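Local coordinates for mediator of RNA polymerase II transcription subunit 6 (PDB 4H61), which forms part of the Mediator complex, a coactivator that carries signals from gene-specific regulators to the basal RNA polymerase II machinery, at residues A[63-68]-A[72-77]; A[97-102]-A[123-128]; A[23-28]-A[78-83]. All blocks are in the same frame, centred on the assembly; numbering follows the deposited sequence.

Interaction 1: A[63-68]-A[72-77]; sequences SQLKRL and QFVIIH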
ATOM      1  N   SER A  63      -5.980  -6.107   8.620  1.00125.15           N
ATOM      2  CA  SER A  63      -5.906  -7.200   9.575  1.00129.93           C
ATOM      3  C   SER A  63      -5.502  -8.476   8.848  1.00128.08           C
ATOM      4  O   SER A  63      -4.777  -9.307   9.392  1.00133.17           O
ATOM      5  CB  SER A  63      -7.222  -7.374  10.342  1.00132.34           C
ATOM      6  OG  SER A  63      -8.252  -7.842   9.497  1.00139.16           O
ATOM      7  N   GLN A  64      -5.951  -8.619   7.608  1.00123.28           N
ATOM      8  CA  GLN A  64      -5.547  -9.762   6.799  1.00124.14           C
ATOM      9  C   GLN A  64      -4.048  -9.735   6.480  1.00120.10           C
ATOM     10  O   GLN A  64      -3.385 -10.777   6.473  1.00120.49           O
ATOM     11  CB  GLN A  64      -6.371  -9.834   5.514  1.00128.04           C
ATOM     12  CG  GLN A  64      -7.782 -10.372   5.711  1.00136.02           C
ATOM     13  CD  GLN A  64      -7.802 -11.845   6.096  1.00144.41           C
ATOM     14  OE1 GLN A  64      -6.767 -12.516   6.098  1.00146.97           O
ATOM     15  NE2 GLN A  64      -8.984 -12.352   6.423  1.00148.76           N
ATOM     16  N   LEU A  65      -3.518  -8.542   6.231  1.00111.98           N
ATOM     17  CA  LEU A  65      -2.103  -8.397   5.909  1.00114.08           C
ATOM     18  C   LEU A  65      -1.170  -8.732   7.079  1.00123.17           C
ATOM     19  O   LEU A  65      -0.042  -9.179   6.865  1.00126.17           O
ATOM     20  CB  LEU A  65      -1.808  -6.993   5.371  1.00110.18           C
ATOM     21  CG  LEU A  65      -2.454  -6.694   4.014  1.00115.40           C
ATOM     22  CD1 LEU A  65      -2.248  -5.241   3.574  1.00109.56           C
ATOM     23  CD2 LEU A  65      -1.936  -7.662   2.962  1.00116.63           C
ATOM     24  N   LYS A  66      -1.630  -8.521   8.308  1.00126.21           N
ATOM     25  CA  LYS A  66      -0.774  -8.772   9.468  1.00129.98           C
ATOM     26  C   LYS A  66      -0.361 -10.240   9.556  1.00128.71           C
ATOM     27  O   LYS A  66       0.760 -10.556   9.964  1.00131.66           O
ATOM     28  CB  LYS A  66      -1.432  -8.291  10.766  1.00133.64           C
ATOM     29  CG  LYS A  66      -1.443  -6.772  10.916  1.00139.19           C
ATOM     30  CD  LYS A  66      -2.316  -6.303  12.083  1.00151.71           C
ATOM     31  CE  LYS A  66      -1.672  -6.559  13.448  1.00153.56           C
ATOM     32  NZ  LYS A  66      -2.580  -6.151  14.569  1.00151.46           N
ATOM     33  N   ARG A  67      -1.254 -11.124   9.123  1.00125.54           N
ATOM     34  CA  ARG A  67      -1.023 -12.567   9.181  1.00127.66           C
ATOM     35  C   ARG A  67      -0.120 -13.080   8.063  1.00126.14           C
ATOM     36  O   ARG A  67       0.185 -14.268   8.009  1.00129.42           O
ATOM     37  CB  ARG A  67      -2.356 -13.316   9.103  1.00133.01           C
ATOM     38  CG  ARG A  67      -3.538 -12.554   9.687  1.00137.45           C
ATOM     39  CD  ARG A  67      -4.841 -13.216   9.299  1.00136.02           C
ATOM     40  NE  ARG A  67      -4.743 -14.666   9.413  1.00138.63           N
ATOM     41  CZ  ARG A  67      -5.070 -15.515   8.445  1.00145.31           C
ATOM     42  NH1 ARG A  67      -5.529 -15.064   7.287  1.00143.23           N
ATOM     43  NH2 ARG A  67      -4.948 -16.819   8.644  1.00155.61           N
ATOM     44  N   LEU A  68       0.292 -12.199   7.157  1.00122.18           N
ATOM     45  CA  LEU A  68       1.075 -12.631   6.002  1.00116.59           C
ATOM     46  C   LEU A  68       2.438 -11.956   5.937  1.00115.14           C
ATOM     47  O   LEU A  68       2.653 -10.917   6.565  1.00126.17           O
ATOM     48  CB  LEU A  68       0.301 -12.357   4.712  1.00112.15           C
ATOM     49  CG  LEU A  68      -1.141 -12.862   4.679  1.00109.55           C
ATOM     50  CD1 LEU A  68      -1.837 -12.330   3.455  1.00109.11           C
ATOM     51  CD2 LEU A  68      -1.193 -14.389   4.705  1.00107.95           C
ATOM     52  N   GLN A  72       3.575  -5.874   0.247  1.00100.57           N
ATOM     53  CA  GLN A  72       2.233  -5.421   0.601  1.00100.66           C
ATOM     54  C   GLN A  72       2.040  -3.974   0.193  1.00101.84           C
ATOM     55  O   GLN A  72       2.993  -3.190   0.182  1.00102.54           O
ATOM     56  CB  GLN A  72       1.971  -5.553   2.110  1.00 94.68           C
ATOM     57  CG  GLN A  72       2.161  -6.954   2.673  1.00103.62           C
ATOM     58  CD  GLN A  72       1.702  -7.092   4.132  1.00115.94           C
ATOM     59  OE1 GLN A  72       1.730  -6.129   4.914  1.00113.28           O
ATOM     60  NE2 GLN A  72       1.277  -8.303   4.498  1.00112.89           N
ATOM     61  N   PHE A  73       0.802  -3.628  -0.138  1.00100.19           N
ATOM     62  CA  PHE A  73       0.434  -2.244  -0.402  1.00102.56           C
ATOM     63  C   PHE A  73      -0.613  -1.799   0.607  1.00106.10           C
ATOM     64  O   PHE A  73      -1.635  -2.461   0.788  1.00107.90           O
ATOM     65  CB  PHE A  73      -0.108  -2.092  -1.821  1.00105.15           C
ATOM     66  CG  PHE A  73       0.910  -2.384  -2.884  1.00105.98           C
ATOM     67  CD1 PHE A  73       1.804  -1.401  -3.294  1.00102.53           C
ATOM     68  CD2 PHE A  73       0.991  -3.645  -3.459  1.00103.38           C
ATOM     69  CE1 PHE A  73       2.751  -1.667  -4.266  1.00 99.16           C
ATOM     70  CE2 PHE A  73       1.940  -3.922  -4.438  1.00102.83           C
ATOM     71  CZ  PHE A  73       2.820  -2.932  -4.842  1.00100.55           C
ATOM     72  N   VAL A  74      -0.353  -0.685   1.278  1.00102.04           N
ATOM     73  CA  VAL A  74      -1.300  -0.175   2.253  1.00103.09           C
ATOM     74  C   VAL A  74      -1.498   1.318   2.070  1.00108.04           C
ATOM     75  O   VAL A  74      -0.629   2.018   1.537  1.00110.98           O
ATOM     76  CB  VAL A  74      -0.849  -0.461   3.709  1.00 95.21           C
ATOM     77  CG1 VAL A  74      -0.605  -1.947   3.912  1.00 83.44           C
ATOM     78  CG2 VAL A  74       0.403   0.338   4.052  1.00 95.60           C
ATOM     79  N   ILE A  75      -2.657   1.796   2.506  1.00108.89           N
ATOM     80  CA  ILE A  75      -2.947   3.218   2.515  1.00108.75           C
ATOM     81  C   ILE A  75      -2.448   3.797   3.826  1.00113.85           C
ATOM     82  O   ILE A  75      -2.776   3.288   4.903  1.00119.51           O
ATOM     83  CB  ILE A  75      -4.453   3.452   2.382  1.00105.00           C
ATOM     84  CG1 ILE A  75      -4.961   2.811   1.085  1.00105.07           C
ATOM     85  CG2 ILE A  75      -4.769   4.942   2.442  1.00102.15           C
ATOM     86  CD1 ILE A  75      -6.458   2.702   1.000  1.00108.97           C
ATOM     87  N   ILE A  76      -1.636   4.845   3.744  1.00110.46           N
ATOM     88  CA  ILE A  76      -1.057   5.437   4.950  1.00110.50           C
ATOM     89  C   ILE A  76      -1.430   6.906   5.118  1.00118.13           C
ATOM     90  O   ILE A  76      -1.006   7.546   6.075  1.00122.58           O
ATOM     91  CB  ILE A  76       0.472   5.309   4.972  1.00 97.94           C
ATOM     92  CG1 ILE A  76       1.093   6.199   3.882  1.00 99.88           C
ATOM     93  CG2 ILE A  76       0.878   3.853   4.818  1.00 89.94           C
ATOM     94  CD1 ILE A  76       2.590   6.057   3.755  1.00 99.19           C
ATOM     95  N   HIS A  77      -2.207   7.436   4.179  1.00116.45           N
ATOM     96  CA  HIS A  77      -2.724   8.789   4.310  1.00120.28           C
ATOM     97  C   HIS A  77      -3.987   8.999   3.483  1.00128.45           C
ATOM     98  O   HIS A  77      -4.061   8.575   2.333  1.00133.77           O
ATOM     99  CB  HIS A  77      -1.669   9.825   3.934  1.00127.32           C
ATOM    100  CG  HIS A  77      -2.043  11.220   4.331  1.00142.24           C
ATOM    101  ND1 HIS A  77      -1.843  11.709   5.605  1.00145.54           N
ATOM    102  CD2 HIS A  77      -2.637  12.218   3.633  1.00143.86           C
ATOM    103  CE1 HIS A  77      -2.280  12.954   5.667  1.00150.29           C
ATOM    104  NE2 HIS A  77      -2.766  13.287   4.484  1.00147.20           N
TER
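Gln72 and Leu65 close the helix-to-strand turn by which helix 61-66 gives way to strand 70-79, an outermost strand of the antiparallel sheet in this chain. The strand residue reaches back to the last turn of the helix: CG of Gln72 lies beside its own backbone N (chi1 -56°) and the chain runs extended from there, which carries the amide to the helix backbone. Gln72 NE2 donates to Leu65 O over 2.8 Å, nearly straight at 159°. The acceptor lies in the plane of the glutamine amide, whereas the donor is tilted out of the leucine carbonyl plane. Leu68 N reaches the same oxygen from the opposite face, 3.1 Å from Leu65 O.

The Leu65 side chain slides past the amide in the opposite direction, with its CB 3.5 Å and its CD2 3.6 Å from Gln72 NE2. Its other methyl, CD1, goes further along the strand to meet Val74 CG1 at 3.7 Å. Helix 43-53 joins in, Leu47 touching Leu65 and Asn43 OD1 bonding Gln72 NE2, while Gln89 NE2 of the next strand bonds Gln72 OE1.

This buried amide is thus gripped at both ends. A flipped amide would set its oxygen against Leu65 O, a backbone acceptor that cannot turn into a donor, so this bond probably fixes the rotation of the group.

Interaction 2: A[97-102]-A[123-128]; sequences VKPLTV and RMLNAT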
ATOM      1  N   VAL A  97       7.930  -4.417   9.434  1.00121.02           N
ATOM      2  CA  VAL A  97       7.644  -4.076   8.059  1.00111.04           C
ATOM      3  C   VAL A  97       8.798  -3.234   7.524  1.00114.87           C
ATOM      4  O   VAL A  97       9.342  -2.399   8.241  1.00119.79           O
ATOM      5  CB  VAL A  97       6.313  -3.307   7.990  1.00105.37           C
ATOM      6  CG1 VAL A  97       6.332  -2.256   6.905  1.00 98.26           C
ATOM      7  CG2 VAL A  97       5.164  -4.273   7.807  1.00105.86           C
ATOM      8  N   LYS A  98       9.201  -3.465   6.278  1.00114.02           N
ATOM      9  CA  LYS A  98      10.237  -2.633   5.679  1.00108.86           C
ATOM     10  C   LYS A  98       9.659  -1.828   4.527  1.00110.28           C
ATOM     11  O   LYS A  98       9.239  -2.385   3.515  1.00112.63           O
ATOM     12  CB  LYS A  98      11.435  -3.460   5.216  1.00107.66           C
ATOM     13  CG  LYS A  98      12.545  -2.606   4.637  1.00124.20           C
ATOM     14  CD  LYS A  98      13.712  -3.446   4.136  1.00138.82           C
ATOM     15  CE  LYS A  98      14.793  -2.574   3.498  1.00143.96           C
ATOM     16  NZ  LYS A  98      14.252  -1.763   2.368  1.00149.65           N
ATOM     17  N   PRO A  99       9.612  -0.506   4.691  1.00113.24           N
ATOM     18  CA  PRO A  99       9.068   0.376   3.654  1.00111.21           C
ATOM     19  C   PRO A  99       9.976   0.361   2.437  1.00113.20           C
ATOM     20  O   PRO A  99      11.185   0.542   2.585  1.00116.39           O
ATOM     21  CB  PRO A  99       9.094   1.757   4.316  1.00111.38           C
ATOM     22  CG  PRO A  99       9.170   1.474   5.796  1.00117.98           C
ATOM     23  CD  PRO A  99       9.989   0.226   5.909  1.00114.65           C
ATOM     24  N   LEU A 100       9.398   0.136   1.260  1.00110.62           N
ATOM     25  CA  LEU A 100      10.170   0.011   0.029  1.00106.09           C
ATOM     26  C   LEU A 100      10.053   1.262  -0.824  1.00107.15           C
ATOM     27  O   LEU A 100      11.064   1.865  -1.188  1.00111.24           O
ATOM     28  CB  LEU A 100       9.727  -1.221  -0.760  1.00100.01           C
ATOM     29  CG  LEU A 100      10.061  -2.521  -0.032  1.00104.74           C
ATOM     30  CD1 LEU A 100       9.636  -3.768  -0.836  1.00 98.70           C
ATOM     31  CD2 LEU A 100      11.548  -2.525   0.296  1.00100.73           C
ATOM     32  N   THR A 101       8.820   1.633  -1.164  1.00 99.59           N
ATOM     33  CA  THR A 101       8.563   2.874  -1.889  1.00 98.31           C
ATOM     34  C   THR A 101       7.184   3.455  -1.534  1.00 99.86           C
ATOM     35  O   THR A 101       6.316   2.745  -1.015  1.00100.01           O
ATOM     36  CB  THR A 101       8.742   2.709  -3.435  1.00102.01           C
ATOM     37  OG1 THR A 101       7.611   3.260  -4.131  1.00106.01           O
ATOM     38  CG2 THR A 101       8.909   1.258  -3.829  1.00 92.31           C
ATOM     39  N   VAL A 102       6.984   4.750  -1.777  1.00 96.18           N
ATOM     40  CA  VAL A 102       5.656   5.327  -1.572  1.00 97.99           C
ATOM     41  C   VAL A 102       5.144   6.080  -2.801  1.00 99.64           C
ATOM     42  O   VAL A 102       5.923   6.654  -3.562  1.00106.34           O
ATOM     43  CB  VAL A 102       5.531   6.167  -0.256  1.00109.36           C
ATOM     44  CG1 VAL A 102       6.830   6.156   0.539  1.00113.81           C
ATOM     45  CG2 VAL A 102       5.069   7.581  -0.533  1.00101.92           C
ATOM     46  N   ARG A 123      12.299   5.769   8.979  1.00120.98           N
ATOM     47  CA  ARG A 123      12.793   6.404  10.191  1.00123.69           C
ATOM     48  C   ARG A 123      11.730   6.382  11.289  1.00125.00           C
ATOM     49  O   ARG A 123      12.040   6.210  12.475  1.00122.62           O
ATOM     50  CB  ARG A 123      13.267   7.824   9.917  1.00123.41           C
ATOM     51  CG  ARG A 123      14.692   7.876   9.436  1.00134.51           C
ATOM     52  CD  ARG A 123      15.235   9.291   9.440  1.00147.88           C
ATOM     53  NE  ARG A 123      16.647   9.322   9.056  1.00162.38           N
ATOM     54  CZ  ARG A 123      17.154  10.141   8.138  1.00168.62           C
ATOM     55  NH1 ARG A 123      16.363  11.003   7.508  1.00168.10           N
ATOM     56  NH2 ARG A 123      18.450  10.101   7.852  1.00169.70           N
ATOM     57  N   MET A 124      10.477   6.542  10.882  1.00120.35           N
ATOM     58  CA  MET A 124       9.369   6.457  11.813  1.00123.39           C
ATOM     59  C   MET A 124       9.296   5.038  12.369  1.00127.12           C
ATOM     60  O   MET A 124       9.192   4.834  13.584  1.00121.13           O
ATOM     61  CB  MET A 124       8.061   6.820  11.113  1.00119.24           C
ATOM     62  CG  MET A 124       6.870   6.912  12.050  1.00112.99           C
ATOM     63  SD  MET A 124       5.325   6.996  11.138  1.00156.75           S
ATOM     64  CE  MET A 124       5.226   5.324  10.521  1.00117.72           C
ATOM     65  N   LEU A 125       9.369   4.063  11.467  1.00123.11           N
ATOM     66  CA  LEU A 125       9.262   2.667  11.859  1.00118.96           C
ATOM     67  C   LEU A 125      10.456   2.207  12.687  1.00121.34           C
ATOM     68  O   LEU A 125      10.279   1.532  13.699  1.00125.09           O
ATOM     69  CB  LEU A 125       9.044   1.764  10.644  1.00116.79           C
ATOM     70  CG  LEU A 125       7.642   1.914  10.040  1.00117.70           C
ATOM     71  CD1 LEU A 125       7.434   0.979   8.867  1.00119.13           C
ATOM     72  CD2 LEU A 125       6.576   1.681  11.098  1.00117.66           C
ATOM     73  N   ASN A 126      11.661   2.583  12.269  1.00117.37           N
ATOM     74  CA  ASN A 126      12.859   2.249  13.036  1.00123.04           C
ATOM     75  C   ASN A 126      12.764   2.719  14.484  1.00127.66           C
ATOM     76  O   ASN A 126      13.054   1.963  15.412  1.00115.36           O
ATOM     77  CB  ASN A 126      14.113   2.843  12.395  1.00124.85           C
ATOM     78  CG  ASN A 126      14.518   2.118  11.136  1.00130.41           C
ATOM     79  OD1 ASN A 126      14.212   0.938  10.956  1.00129.94           O
ATOM     80  ND2 ASN A 126      15.212   2.822  10.249  1.00135.31           N
ATOM     81  N   ALA A 127      12.356   3.971  14.672  1.00134.84           N
ATOM     82  CA  ALA A 127      12.244   4.524  16.013  1.00131.94           C
ATOM     83  C   ALA A 127      11.214   3.738  16.814  1.00131.86           C
ATOM     84  O   ALA A 127      11.431   3.424  17.986  1.00134.14           O
ATOM     85  CB  ALA A 127      11.867   5.987  15.955  1.00127.25           C
ATOM     86  N   THR A 128      10.097   3.414  16.168  1.00126.93           N
ATOM     87  CA  THR A 128       9.062   2.605  16.795  1.00126.88           C
ATOM     88  C   THR A 128       9.621   1.242  17.201  1.00130.02           C
ATOM     89  O   THR A 128       9.513   0.832  18.356  1.00129.63           O
ATOM     90  CB  THR A 128       7.860   2.394  15.853  1.00123.86           C
ATOM     91  OG1 THR A 128       7.299   3.662  15.506  1.00133.67           O
ATOM     92  CG2 THR A 128       6.792   1.547  16.528  1.00115.21           C
TER
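Between segments 97-102 and 123-128 the backbones come nearest at Val97 and Leu125, whose CA atoms stand 7.9 Å apart, a separation bridged by side chains and by no hydrogen bond. It is a helix packed against an antiparallel beta-sheet, and one leucine carries it. Leu125 points toward the strand, and with CG beside its backbone N (chi1 -71°) and the chain extended beyond, its CD1 methyl comes to rest against both Val97 and Pro99.

That single methyl does the touching. It lies 3.6 Å from Pro99 CG, the leucine and the proline ring sliding past each other in opposite directions. The valine is met at a slant, Val97 CG1 standing 3.9 Å from Leu125 CD1, and Val97 O lies equally near the same methyl. The helix extends this apolar patch on both sides: Ala121 and Thr122 touch Pro99, and Tyr129 touches Val97.

One turn on from Met124, the helix binds a side chain to its own backbone. Thr128 OG1 donates to Met124 O at 2.9 Å from above the carbonyl plane, while Thr128 N reaches that oxygen from the other face.

Interaction 3: A[23-28]-A[78-83]; sequences LRTENV and ERPPFL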
ATOM      1  N   LEU A  23     -13.060   8.368  -7.063  1.00144.19           N
ATOM      2  CA  LEU A  23     -12.162   7.697  -6.131  1.00139.63           C
ATOM      3  C   LEU A  23     -12.631   7.826  -4.694  1.00141.34           C
ATOM      4  O   LEU A  23     -13.060   8.893  -4.255  1.00143.29           O
ATOM      5  CB  LEU A  23     -10.730   8.224  -6.258  1.00134.70           C
ATOM      6  CG  LEU A  23      -9.974   7.887  -7.544  1.00131.06           C
ATOM      7  CD1 LEU A  23      -8.501   8.264  -7.413  1.00123.55           C
ATOM      8  CD2 LEU A  23     -10.140   6.411  -7.892  1.00130.70           C
ATOM      9  N   ARG A  24     -12.541   6.719  -3.969  1.00142.25           N
ATOM     10  CA  ARG A  24     -12.826   6.695  -2.544  1.00144.21           C
ATOM     11  C   ARG A  24     -11.813   5.777  -1.874  1.00139.31           C
ATOM     12  O   ARG A  24     -11.261   4.883  -2.522  1.00135.14           O
ATOM     13  CB  ARG A  24     -14.254   6.198  -2.293  1.00149.77           C
ATOM     14  CG  ARG A  24     -15.345   7.186  -2.706  1.00155.47           C
ATOM     15  CD  ARG A  24     -16.730   6.538  -2.775  1.00161.66           C
ATOM     16  NE  ARG A  24     -16.899   5.688  -3.953  1.00164.81           N
ATOM     17  CZ  ARG A  24     -16.958   4.358  -3.920  1.00164.58           C
ATOM     18  NH1 ARG A  24     -16.871   3.714  -2.761  1.00164.11           N
ATOM     19  NH2 ARG A  24     -17.113   3.670  -5.047  1.00162.25           N
ATOM     20  N   THR A  25     -11.562   6.004  -0.586  1.00140.43           N
ATOM     21  CA  THR A  25     -10.695   5.137   0.211  1.00136.61           C
ATOM     22  C   THR A  25     -11.103   3.678   0.033  1.00137.81           C
ATOM     23  O   THR A  25     -10.259   2.782  -0.020  1.00137.77           O
ATOM     24  CB  THR A  25     -10.766   5.509   1.706  1.00135.79           C
ATOM     25  OG1 THR A  25     -10.307   6.853   1.884  1.00137.19           O
ATOM     26  CG2 THR A  25      -9.908   4.575   2.545  1.00133.93           C
ATOM     27  N   GLU A  26     -12.411   3.467  -0.083  1.00141.15           N
ATOM     28  CA  GLU A  26     -13.000   2.153  -0.308  1.00140.36           C
ATOM     29  C   GLU A  26     -12.429   1.434  -1.524  1.00130.51           C
ATOM     30  O   GLU A  26     -12.330   0.208  -1.520  1.00127.76           O
ATOM     31  CB  GLU A  26     -14.523   2.271  -0.469  1.00153.55           C
ATOM     32  CG  GLU A  26     -15.295   2.521   0.826  1.00167.73           C
ATOM     33  CD  GLU A  26     -15.230   3.966   1.304  1.00176.78           C
ATOM     34  OE1 GLU A  26     -14.627   4.807   0.603  1.00177.20           O
ATOM     35  OE2 GLU A  26     -15.787   4.259   2.385  1.00181.78           O
ATOM     36  N   ASN A  27     -12.063   2.188  -2.562  1.00126.10           N
ATOM     37  CA  ASN A  27     -11.643   1.578  -3.827  1.00124.18           C
ATOM     38  C   ASN A  27     -10.307   2.050  -4.425  1.00125.30           C
ATOM     39  O   ASN A  27      -9.869   1.525  -5.455  1.00130.34           O
ATOM     40  CB  ASN A  27     -12.756   1.675  -4.880  1.00122.00           C
ATOM     41  CG  ASN A  27     -13.117   3.111  -5.224  1.00134.29           C
ATOM     42  OD1 ASN A  27     -12.357   4.038  -4.950  1.00138.86           O
ATOM     43  ND2 ASN A  27     -14.288   3.299  -5.827  1.00138.62           N
ATOM     44  N   VAL A  28      -9.660   3.021  -3.788  1.00117.58           N
ATOM     45  CA  VAL A  28      -8.408   3.564  -4.315  1.00118.94           C
ATOM     46  C   VAL A  28      -7.327   2.495  -4.576  1.00120.84           C
ATOM     47  O   VAL A  28      -6.609   2.552  -5.573  1.00124.82           O
ATOM     48  CB  VAL A  28      -7.851   4.680  -3.408  1.00117.29           C
ATOM     49  CG1 VAL A  28      -7.610   4.156  -2.014  1.00116.70           C
ATOM     50  CG2 VAL A  28      -6.571   5.254  -3.984  1.00115.00           C
ATOM     51  N   GLU A  78      -4.979   9.662   4.074  1.00136.95           N
ATOM     52  CA  GLU A  78      -6.266   9.862   3.419  1.00141.79           C
ATOM     53  C   GLU A  78      -6.695  11.315   3.456  1.00146.51           C
ATOM     54  O   GLU A  78      -6.861  11.891   4.529  1.00153.56           O
ATOM     55  CB  GLU A  78      -7.345   9.005   4.081  1.00147.37           C
ATOM     56  CG  GLU A  78      -7.000   7.531   4.145  1.00156.24           C
ATOM     57  CD  GLU A  78      -8.010   6.734   4.939  1.00165.55           C
ATOM     58  OE1 GLU A  78      -9.115   7.268   5.196  1.00165.15           O
ATOM     59  OE2 GLU A  78      -7.694   5.578   5.306  1.00168.30           O
ATOM     60  N   ARG A  79      -6.870  11.905   2.280  1.00144.32           N
ATOM     61  CA  ARG A  79      -7.464  13.234   2.172  1.00145.15           C
ATOM     62  C   ARG A  79      -8.480  13.283   1.042  1.00140.23           C
ATOM     63  O   ARG A  79      -8.260  13.966   0.038  1.00133.68           O
ATOM     64  CB  ARG A  79      -6.391  14.299   1.953  1.00151.90           C
ATOM     65  CG  ARG A  79      -5.474  14.505   3.146  1.00164.48           C
ATOM     66  CD  ARG A  79      -6.205  15.147   4.332  1.00177.51           C
ATOM     67  NE  ARG A  79      -5.274  15.761   5.282  1.00182.56           N
ATOM     68  CZ  ARG A  79      -4.909  15.223   6.443  1.00181.40           C
ATOM     69  NH1 ARG A  79      -5.406  14.052   6.824  1.00179.06           N
ATOM     70  NH2 ARG A  79      -4.050  15.861   7.229  1.00181.62           N
ATOM     71  N   PRO A  80      -9.600  12.555   1.202  1.00143.08           N
ATOM     72  CA  PRO A  80     -10.646  12.560   0.176  1.00143.84           C
ATOM     73  C   PRO A  80     -11.128  13.982  -0.068  1.00148.00           C
ATOM     74  O   PRO A  80     -11.177  14.769   0.876  1.00146.53           O
ATOM     75  CB  PRO A  80     -11.769  11.736   0.816  1.00142.73           C
ATOM     76  CG  PRO A  80     -11.094  10.885   1.820  1.00140.35           C
ATOM     77  CD  PRO A  80      -9.974  11.720   2.357  1.00140.29           C
ATOM     78  N   PRO A  81     -11.484  14.303  -1.319  1.00149.97           N
ATOM     79  CA  PRO A  81     -11.436  13.355  -2.437  1.00150.03           C
ATOM     80  C   PRO A  81     -10.268  13.603  -3.393  1.00147.00           C
ATOM     81  O   PRO A  81     -10.311  13.138  -4.533  1.00136.84           O
ATOM     82  CB  PRO A  81     -12.755  13.636  -3.152  1.00150.25           C
ATOM     83  CG  PRO A  81     -12.943  15.123  -2.965  1.00149.62           C
ATOM     84  CD  PRO A  81     -12.264  15.506  -1.662  1.00147.39           C
ATOM     85  N   PHE A  82      -9.241  14.317  -2.936  1.00153.41           N
ATOM     86  CA  PHE A  82      -8.124  14.674  -3.811  1.00153.28           C
ATOM     87  C   PHE A  82      -6.911  13.741  -3.722  1.00135.29           C
ATOM     88  O   PHE A  82      -6.376  13.334  -4.753  1.00137.19           O
ATOM     89  CB  PHE A  82      -7.702  16.134  -3.604  1.00168.26           C
ATOM     90  CG  PHE A  82      -8.605  17.128  -4.284  1.00188.64           C
ATOM     91  CD1 PHE A  82      -9.671  16.700  -5.064  1.00193.69           C
ATOM     92  CD2 PHE A  82      -8.384  18.492  -4.153  1.00195.71           C
ATOM     93  CE1 PHE A  82     -10.505  17.612  -5.692  1.00195.71           C
ATOM     94  CE2 PHE A  82      -9.213  19.411  -4.781  1.00197.78           C
ATOM     95  CZ  PHE A  82     -10.274  18.968  -5.552  1.00198.03           C
ATOM     96  N   LEU A  83      -6.465  13.402  -2.517  1.00118.99           N
ATOM     97  CA  LEU A  83      -5.315  12.517  -2.436  1.00130.40           C
ATOM     98  C   LEU A  83      -5.410  11.342  -1.475  1.00135.78           C
ATOM     99  O   LEU A  83      -6.131  11.374  -0.479  1.00137.68           O
ATOM    100  CB  LEU A  83      -3.992  13.284  -2.247  1.00138.84           C
ATOM    101  CG  LEU A  83      -3.525  13.995  -0.974  1.00148.39           C
ATOM    102  CD1 LEU A  83      -3.408  13.084   0.226  1.00153.81           C
ATOM    103  CD2 LEU A  83      -2.169  14.603  -1.251  1.00152.05           C
TER
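Thr25 and Glu78 cross at about a right angle where the loop leading into helix 28-33 meets the end of the beta-hairpin formed by strands 70-79 and 83-91. Both branches of the threonine lie over one face of the Glu78 carboxylate: CG2, anti to the backbone N (the OG1 branch has chi1 -62°), sits 3.7 Å from Glu78 OE2, and Thr25 OG1 is 3.5 Å from Glu78 OE1 without a hydrogen bond. The extended glutamate chain brings its acid group across the threonine. On the hairpin turn, Pro80 presents its ring to the hydroxyl, with CG 4.1 Å from Thr25 OG1.

The true polar partner of that hydroxyl is Trp84, whose NE1 is hydrogen-bonded to Thr25 OG1. A valine in place of Thr25 would probably leave the Trp84 indole N-H without this acceptor.

The loop is braced from within by its backbone, Arg24 O receiving both Asn27 N and Val28 N. Across the contact the turn contains a cis peptide before Pro81 and a classic beta bulge, in which Phe82 and Leu83 both face Arg79; there Arg79 N donates to Leu83 O at 2.9 Å.

Overall arrangement
All three interactions fasten something to the same antiparallel sheet. Interactions 1 and 2 are buried, whereas interaction 3 lies at the surface. Their chemistry follows: interaction 1 mixes leucine packing with an amide bonded through both its oxygen and its nitrogen, interaction 2 is purely apolar, and interaction 3 sets a threonine beside a carboxylate with no bond between them. Interactions 1 and 3 share strand 70-79, one near its start and the other at its end, with centres about 17 Å apart; they touch where Ile75 CD1 meets Val28 CG1 at 3.5 Å. Interaction 2 uses a different strand and the long C-terminal helix, its centre about 13 Å from that of interaction 1 and about 23 Å from that of interaction 3.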